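Local coordinates for protein Succinylglutamatedesuccinylase/aspartoacylase (Rhodobacter sphaeroides 2.4.1, PDB 3CDX) that probably hydrolyses linear amide or ester bonds as a metal-dependent enzyme of the succinylglutamate desuccinylase/aspartoacylase family, and here binds a calcium ion, at residues Glu66-Ile71 and Gly219-Glu224; Ile144-His149 and Leu211-Gly216. All coordinates share one frame; numbering follows the deposited sequence.

Contact 1. Residues Glu66-Ile71 and Gly219-Glu224. With CA (calcium ion), chain G.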
ATOM      1  N   GLU A  66       8.695  21.393  -1.929  1.00 23.63           N
ATOM      2  CA  GLU A  66       9.245  22.622  -2.482  1.00 23.41           C
ATOM      3  C   GLU A  66       9.735  23.447  -1.316  1.00 22.66           C
ATOM      4  O   GLU A  66       8.939  24.053  -0.640  1.00 22.90           O
ATOM      5  CB  GLU A  66       8.190  23.314  -3.310  1.00 22.15           C
ATOM      6  CG  GLU A  66       7.808  22.449  -4.459  1.00 25.54           C
ATOM      7  CD  GLU A  66       6.662  22.970  -5.260  1.00 27.80           C
ATOM      8  OE1 GLU A  66       6.262  24.150  -5.051  1.00 27.67           O
ATOM      9  OE2 GLU A  66       6.150  22.163  -6.080  1.00 27.35           O
ATOM     10  N   TYR A  67      11.060  23.421  -1.105  1.00 23.38           N
ATOM     11  CA  TYR A  67      11.722  23.818   0.158  1.00 23.67           C
ATOM     12  C   TYR A  67      12.040  25.290   0.333  1.00 24.06           C
ATOM     13  O   TYR A  67      12.029  25.802   1.469  1.00 23.13           O
ATOM     14  CB  TYR A  67      13.045  23.056   0.322  1.00 23.31           C
ATOM     15  CG  TYR A  67      12.920  21.571   0.072  1.00 23.01           C
ATOM     16  CD1 TYR A  67      12.036  20.769   0.835  1.00 22.98           C
ATOM     17  CD2 TYR A  67      13.694  20.960  -0.915  1.00 22.02           C
ATOM     18  CE1 TYR A  67      11.939  19.387   0.587  1.00 20.19           C
ATOM     19  CE2 TYR A  67      13.588  19.605  -1.198  1.00 22.68           C
ATOM     20  CZ  TYR A  67      12.735  18.815  -0.444  1.00 22.83           C
ATOM     21  OH  TYR A  67      12.670  17.465  -0.795  1.00 23.68           O
ATOM     22  N   GLU A  68      12.342  25.973  -0.782  1.00 23.76           N
ATOM     23  CA  GLU A  68      12.937  27.314  -0.666  1.00 24.07           C
ATOM     24  C   GLU A  68      12.021  28.329   0.033  1.00 23.54           C
ATOM     25  O   GLU A  68      12.483  29.118   0.877  1.00 23.67           O
ATOM     26  CB  GLU A  68      13.451  27.797  -2.039  1.00 23.98           C
ATOM     27  CG  GLU A  68      14.783  27.162  -2.427  1.00 24.48           C
ATOM     28  CD  GLU A  68      14.715  25.658  -2.779  1.00 27.45           C
ATOM     29  OE1 GLU A  68      13.659  24.985  -2.678  1.00 25.27           O
ATOM     30  OE2 GLU A  68      15.775  25.131  -3.151  1.00 32.69           O
ATOM     31  N   GLY A  69      10.711  28.275  -0.264  1.00 23.27           N
ATOM     32  CA  GLY A  69       9.734  29.109   0.478  1.00 21.72           C
ATOM     33  C   GLY A  69       9.625  28.752   1.957  1.00 21.58           C
ATOM     34  O   GLY A  69       9.472  29.625   2.808  1.00 20.63           O
ATOM     35  N   GLN A  70       9.688  27.457   2.275  1.00 19.86           N
ATOM     36  CA  GLN A  70       9.625  27.035   3.688  1.00 19.01           C
ATOM     37  C   GLN A  70      10.791  27.630   4.505  1.00 19.56           C
ATOM     38  O   GLN A  70      10.583  28.049   5.620  1.00 17.96           O
ATOM     39  CB  GLN A  70       9.677  25.500   3.803  1.00 18.22           C
ATOM     40  CG  GLN A  70       8.505  24.754   3.088  1.00 15.86           C
ATOM     41  CD  GLN A  70       8.679  23.254   3.216  1.00 18.52           C
ATOM     42  OE1 GLN A  70       9.059  22.772   4.289  1.00 23.22           O
ATOM     43  NE2 GLN A  70       8.451  22.501   2.103  1.00 19.16           N
ATOM     44  N   ILE A  71      12.011  27.588   3.935  1.00 19.86           N
ATOM     45  CA  ILE A  71      13.204  28.171   4.571  1.00 21.61           C
ATOM     46  C   ILE A  71      13.147  29.709   4.633  1.00 21.78           C
ATOM     47  O   ILE A  71      13.281  30.294   5.715  1.00 22.38           O
ATOM     48  CB  ILE A  71      14.479  27.747   3.848  1.00 21.41           C
ATOM     49  CG1 ILE A  71      14.736  26.226   4.025  1.00 21.58           C
ATOM     50  CG2 ILE A  71      15.668  28.563   4.359  1.00 20.27           C
ATOM     51  CD1 ILE A  71      15.745  25.647   2.985  1.00 23.22           C
ATOM     52  N   GLY A 219      14.545  17.590  -6.274  1.00 24.41           N
ATOM     53  CA  GLY A 219      14.399  16.916  -4.975  1.00 24.58           C
ATOM     54  C   GLY A 219      15.271  17.506  -3.869  1.00 24.71           C
ATOM     55  O   GLY A 219      15.234  17.017  -2.730  1.00 24.55           O
ATOM     56  N   ARG A 220      16.043  18.557  -4.209  1.00 23.69           N
ATOM     57  CA  ARG A 220      17.088  19.087  -3.344  1.00 23.95           C
ATOM     58  C   ARG A 220      16.866  20.554  -2.954  1.00 24.15           C
ATOM     59  O   ARG A 220      15.935  21.206  -3.462  1.00 23.32           O
ATOM     60  CB  ARG A 220      18.472  18.893  -4.014  1.00 24.38           C
ATOM     61  CG  ARG A 220      18.665  19.532  -5.437  1.00 23.69           C
ATOM     62  CD  ARG A 220      19.000  21.019  -5.374  1.00 24.08           C
ATOM     63  NE  ARG A 220      19.670  21.576  -6.574  1.00 24.55           N
ATOM     64  CZ  ARG A 220      19.032  22.156  -7.604  1.00 26.31           C
ATOM     65  NH1 ARG A 220      17.666  22.246  -7.645  1.00 20.13           N
ATOM     66  NH2 ARG A 220      19.745  22.613  -8.623  1.00 21.83           N
ATOM     67  N   VAL A 221      17.755  21.072  -2.087  1.00 24.25           N
ATOM     68  CA  VAL A 221      17.744  22.462  -1.671  1.00 23.80           C
ATOM     69  C   VAL A 221      18.772  23.236  -2.523  1.00 25.52           C
ATOM     70  O   VAL A 221      19.968  22.872  -2.577  1.00 24.68           O
ATOM     71  CB  VAL A 221      18.062  22.636  -0.169  1.00 24.25           C
ATOM     72  CG1 VAL A 221      18.157  24.128   0.205  1.00 24.20           C
ATOM     73  CG2 VAL A 221      16.985  21.993   0.709  1.00 21.84           C
ATOM     74  N   ASN A 222      18.288  24.277  -3.209  1.00 25.50           N
ATOM     75  CA  ASN A 222      19.117  25.052  -4.156  1.00 26.29           C
ATOM     76  C   ASN A 222      19.661  26.255  -3.372  1.00 26.21           C
ATOM     77  O   ASN A 222      18.890  27.096  -2.887  1.00 25.04           O
ATOM     78  CB  ASN A 222      18.259  25.479  -5.375  1.00 26.02           C
ATOM     79  CG  ASN A 222      19.053  26.234  -6.447  1.00 27.06           C
ATOM     80  OD1 ASN A 222      19.791  27.138  -6.132  1.00 25.00           O
ATOM     81  ND2 ASN A 222      18.888  25.848  -7.729  1.00 27.31           N
ATOM     82  N   ILE A 223      20.979  26.292  -3.198  1.00 26.91           N
ATOM     83  CA  ILE A 223      21.625  27.326  -2.388  1.00 26.94           C
ATOM     84  C   ILE A 223      21.330  28.741  -2.927  1.00 27.05           C
ATOM     85  O   ILE A 223      21.058  29.666  -2.149  1.00 27.60           O
ATOM     86  CB  ILE A 223      23.148  27.058  -2.297  1.00 27.36           C
ATOM     87  CG1 ILE A 223      23.425  25.793  -1.452  1.00 27.37           C
ATOM     88  CG2 ILE A 223      23.889  28.260  -1.745  1.00 26.38           C
ATOM     89  CD1 ILE A 223      24.904  25.314  -1.501  1.00 26.93           C
ATOM     90  N   GLU A 224      21.399  28.902  -4.253  1.00 27.31           N
ATOM     91  CA  GLU A 224      21.128  30.195  -4.892  1.00 27.42           C
ATOM     92  C   GLU A 224      19.656  30.543  -4.770  1.00 27.07           C
ATOM     93  O   GLU A 224      19.312  31.715  -4.596  1.00 27.25           O
ATOM     94  CB  GLU A 224      21.530  30.164  -6.364  1.00 27.12           C
ATOM     95  CG  GLU A 224      22.980  30.483  -6.578  1.00 30.36           C
ATOM     96  CD  GLU A 224      23.300  31.947  -6.230  1.00 32.74           C
ATOM     97  OE1 GLU A 224      23.745  32.192  -5.068  1.00 33.15           O
ATOM     98  OE2 GLU A 224      23.068  32.826  -7.107  1.00 30.38           O
TER
HETATM   99 CA    CA G 401       4.597  23.942  -6.558  1.00 51.54          CA
HETATM  100  O   HOH W   1      15.598  23.270  -5.115  1.00 28.86           O

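Contact 2. Residues Ile144-His149 and Leu211-Gly216. With CA (calcium ion), chain G.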
ATOM      1  N   ILE A 144      -0.981  42.128  -1.427  1.00 27.48           N
ATOM      2  CA  ILE A 144      -0.140  41.373  -2.353  1.00 27.37           C
ATOM      3  C   ILE A 144       0.168  39.983  -1.774  1.00 26.00           C
ATOM      4  O   ILE A 144       0.331  39.838  -0.575  1.00 24.34           O
ATOM      5  CB  ILE A 144       1.171  42.150  -2.699  1.00 27.65           C
ATOM      6  CG1 ILE A 144       2.030  41.339  -3.699  1.00 28.19           C
ATOM      7  CG2 ILE A 144       1.943  42.495  -1.426  1.00 26.54           C
ATOM      8  CD1 ILE A 144       3.256  42.053  -4.147  1.00 28.10           C
ATOM      9  N   SER A 145       0.292  38.993  -2.663  1.00 26.28           N
ATOM     10  CA  SER A 145       0.729  37.641  -2.291  1.00 25.10           C
ATOM     11  C   SER A 145       1.954  37.207  -3.086  1.00 23.98           C
ATOM     12  O   SER A 145       2.027  37.400  -4.318  1.00 23.10           O
ATOM     13  CB  SER A 145      -0.419  36.627  -2.483  1.00 25.03           C
ATOM     14  OG  SER A 145       0.067  35.296  -2.756  1.00 25.71           O
ATOM     15  N   VAL A 146       2.919  36.651  -2.358  1.00 22.80           N
ATOM     16  CA  VAL A 146       4.043  35.914  -2.945  1.00 22.39           C
ATOM     17  C   VAL A 146       3.900  34.435  -2.502  1.00 22.12           C
ATOM     18  O   VAL A 146       3.987  34.097  -1.331  1.00 22.32           O
ATOM     19  CB  VAL A 146       5.445  36.473  -2.576  1.00 22.19           C
ATOM     20  CG1 VAL A 146       6.539  35.771  -3.416  1.00 20.92           C
ATOM     21  CG2 VAL A 146       5.510  38.028  -2.794  1.00 22.13           C
ATOM     22  N   ASP A 147       3.606  33.581  -3.461  1.00 21.93           N
ATOM     23  CA  ASP A 147       3.455  32.161  -3.199  1.00 22.66           C
ATOM     24  C   ASP A 147       4.719  31.472  -3.708  1.00 22.80           C
ATOM     25  O   ASP A 147       5.026  31.467  -4.917  1.00 22.71           O
ATOM     26  CB  ASP A 147       2.118  31.641  -3.820  1.00 22.60           C
ATOM     27  CG  ASP A 147       1.815  30.180  -3.465  1.00 23.07           C
ATOM     28  OD1 ASP A 147       2.226  29.676  -2.375  1.00 22.37           O
ATOM     29  OD2 ASP A 147       1.197  29.527  -4.333  1.00 24.74           O
ATOM     30  N   MET A 148       5.508  30.965  -2.768  1.00 23.18           N
ATOM     31  CA  MET A 148       6.830  30.442  -3.110  1.00 22.85           C
ATOM     32  C   MET A 148       6.869  28.924  -3.462  1.00 23.95           C
ATOM     33  O   MET A 148       6.584  28.031  -2.622  1.00 23.10           O
ATOM     34  CB  MET A 148       7.800  30.767  -1.966  1.00 23.97           C
ATOM     35  CG  MET A 148       7.918  32.301  -1.625  1.00 23.59           C
ATOM     36  SD  MET A 148       9.185  32.816  -0.426  1.00 21.83           S
ATOM     37  CE  MET A 148      10.666  32.765  -1.386  1.00 23.27           C
ATOM     38  N   HIS A 149       7.264  28.656  -4.701  1.00 22.85           N
ATOM     39  CA  HIS A 149       7.313  27.322  -5.239  1.00 23.70           C
ATOM     40  C   HIS A 149       8.698  26.995  -5.787  1.00 23.45           C
ATOM     41  O   HIS A 149       9.563  27.891  -5.922  1.00 23.34           O
ATOM     42  CB  HIS A 149       6.252  27.188  -6.359  1.00 23.59           C
ATOM     43  CG  HIS A 149       4.843  27.173  -5.841  1.00 22.16           C
ATOM     44  ND1 HIS A 149       4.136  26.007  -5.628  1.00 25.65           N
ATOM     45  CD2 HIS A 149       4.030  28.181  -5.453  1.00 23.58           C
ATOM     46  CE1 HIS A 149       2.945  26.292  -5.136  1.00 24.62           C
ATOM     47  NE2 HIS A 149       2.847  27.608  -5.036  1.00 26.54           N
ATOM     48  N   LEU A 211       2.372  37.128  -7.155  1.00 26.59           N
ATOM     49  CA  LEU A 211       3.638  36.603  -7.669  1.00 26.69           C
ATOM     50  C   LEU A 211       3.786  35.131  -7.307  1.00 26.00           C
ATOM     51  O   LEU A 211       3.423  34.717  -6.207  1.00 26.00           O
ATOM     52  CB  LEU A 211       4.824  37.365  -7.063  1.00 26.98           C
ATOM     53  CG  LEU A 211       5.175  38.755  -7.583  1.00 29.45           C
ATOM     54  CD1 LEU A 211       6.486  39.246  -6.877  1.00 29.21           C
ATOM     55  CD2 LEU A 211       5.322  38.742  -9.127  1.00 30.08           C
ATOM     56  N   GLY A 212       4.338  34.350  -8.223  1.00 25.41           N
ATOM     57  CA  GLY A 212       4.789  32.997  -7.912  1.00 25.62           C
ATOM     58  C   GLY A 212       6.306  33.047  -7.922  1.00 25.98           C
ATOM     59  O   GLY A 212       6.877  34.051  -8.386  1.00 24.19           O
ATOM     60  N   THR A 213       6.940  31.974  -7.418  1.00 25.91           N
ATOM     61  CA  THR A 213       8.372  31.708  -7.649  1.00 26.17           C
ATOM     62  C   THR A 213       8.636  30.296  -8.155  1.00 26.54           C
ATOM     63  O   THR A 213       7.807  29.392  -7.969  1.00 25.78           O
ATOM     64  CB  THR A 213       9.240  31.970  -6.412  1.00 27.07           C
ATOM     65  OG1 THR A 213       9.119  30.891  -5.482  1.00 26.99           O
ATOM     66  CG2 THR A 213       8.841  33.272  -5.718  1.00 24.02           C
ATOM     67  N   GLU A 214       9.745  30.140  -8.898  1.00 26.22           N
ATOM     68  CA  GLU A 214      10.337  28.854  -9.156  1.00 26.04           C
ATOM     69  C   GLU A 214      11.813  28.982  -8.771  1.00 26.14           C
ATOM     70  O   GLU A 214      12.617  29.600  -9.486  1.00 27.12           O
ATOM     71  CB  GLU A 214      10.110  28.419 -10.606  1.00 27.06           C
ATOM     72  CG  GLU A 214       8.612  28.135 -11.018  1.00 25.95           C
ATOM     73  CD  GLU A 214       7.909  27.051 -10.173  1.00 28.69           C
ATOM     74  OE1 GLU A 214       8.593  26.262  -9.489  1.00 28.29           O
ATOM     75  OE2 GLU A 214       6.657  26.972 -10.210  1.00 29.07           O
ATOM     76  N   LEU A 215      12.143  28.422  -7.621  1.00 25.28           N
ATOM     77  CA  LEU A 215      13.443  28.599  -6.993  1.00 25.50           C
ATOM     78  C   LEU A 215      14.236  27.305  -6.876  1.00 25.29           C
ATOM     79  O   LEU A 215      15.032  27.161  -5.977  1.00 25.87           O
ATOM     80  CB  LEU A 215      13.273  29.263  -5.599  1.00 23.99           C
ATOM     81  CG  LEU A 215      12.782  30.733  -5.558  1.00 25.50           C
ATOM     82  CD1 LEU A 215      12.449  31.188  -4.135  1.00 21.61           C
ATOM     83  CD2 LEU A 215      13.777  31.730  -6.226  1.00 25.34           C
ATOM     84  N   GLY A 216      14.025  26.365  -7.794  1.00 25.02           N
ATOM     85  CA  GLY A 216      14.825  25.156  -7.815  1.00 23.54           C
ATOM     86  C   GLY A 216      14.025  23.898  -8.066  1.00 23.54           C
ATOM     87  O   GLY A 216      13.076  23.887  -8.875  1.00 22.52           O
TER
HETATM   88 CA    CA G 401       4.597  23.942  -6.558  1.00 51.54          CA
HETATM   89  O   HOH W   2       0.660  34.681  -5.481  1.00 23.99           O

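Contact 1. Residues Glu66-Ile71 and Gly219-Glu224
Two backbone carbonyl oxygens meet the rim of the Tyr67 ring near its plane: Gly219 O lies 3.4 Å from Tyr67 CE2, and Arg220 O 3.4 Å from Tyr67 CD2. Val221 CG2 comes in obliquely, 3.8 Å from Tyr67 CD2, while one face of the Arg220 guanidinium carries Asn222 CB. Within the zinc-exopeptidase-like catalytic domain, the contact joins residues near the beginning of helix 68-79 to the loop leading into helix 223-239. Asn222 stands at the N-cap of helix 223-239, its OD1 accepting from Gly225 N. The Tyr67 hydroxyl is held by Asp103, and Arg220 forms a salt bridge with Asp156 and a cation-pi contact with Trp218 of the second subunit. Apolar packing continues where the ends of Ile71 and Val221 meet, Ile71 CD1 4.0 Å from Val221 CG1. Glu66 turns away from this interface and grips the calcium with both carboxylate oxygens, OE1 at 2.3 Å and OE2 at 2.4 Å. Bent at chi2 (70°), the Glu68 chain swings its carboxylate toward residues 219-224. A water links Glu68 OE2 to Arg220 O, and the same OE2 accepts a nearly straight bond (168°) from Asn222 N, 2.7 Å from Glu68 OE2.

Contact 2. Residues Ile144-His149 and Leu211-Gly216
Ser145 O takes the N-H of Leu211 in the backbone pairing of two parallel strands, 144-148 and 209-214, neighbours in the catalytic domain of this zinc-exopeptidase-like family. Leu211 N donates to Ser145 O over 2.9 Å, Asp147 N to Leu211 O, and Thr213 N to Asp147 O at a more bent 136°. Further along, Leu215 N donates to His149 O at 3.1 Å, so the pairing carries on as far as the metal ligand. CA-H...O contacts, such as Gly212 CA to Asp147 O, lie between these bonds.

Side-chain polar bonds cluster round His149. His149 N donates to Thr213 OG1 at 3.0 Å and, weakly, to Thr213 O. A chi1 of 78° tucks Thr213 OG1 against its own backbone, on the side where His149 N lies. The imidazole has a partner at each nitrogen. His149 ND1 binds calcium at 2.3 Å, and His149 NE2 donates to Asp147 OD2 at 2.6 Å; the carboxylate oxygen lies in the ring plane, yet the donor sits above the carboxylate plane. This fixes the ring's rotation, with Asp147 as second-shell support, its OD1 in turn bonded to Thr59. A water bridges Ser145 OG and Leu211 O.

Apolar contacts join Met148 CE to Leu215 CD1 at 3.6 Å, while Val146 CG1 meets Thr213 CG2 at 4.1 Å, the two side chains crossing at about a right angle.

Strand 55-60 pairs with 144-148 on its other edge. Helix 169-182 packs on Val146, Leu211 and Thr213, helix 223-239 on Val146, Met148 and Leu215, and helix 199-205 on Ser145 and Asp147.

How the contacts relate
The calcium ion joins the two contacts, whose centres lie 12 Å apart. Glu66 of contact 1 and His149 of contact 2 supply ligands that approach to 2.9 Å (Glu66 OE1 to His149 ND1), and His63 completes the protein ligands seen. Away from the metal the contacts also pack directly: Gly69 CA lies 3.5 Å from Met148 CB, and Glu68 CD 3.5 Å from Leu215 O. Both segments of contact 2 fall between the two of contact 1 in the sequence, and strand 209-214 leads through Leu215 and Gly216 to 219-224. Glu66-Ile71 and Ile144-His149 thus meet at one metal site, each packed against its partner segment, consistent with a metal-dependent hydrolase.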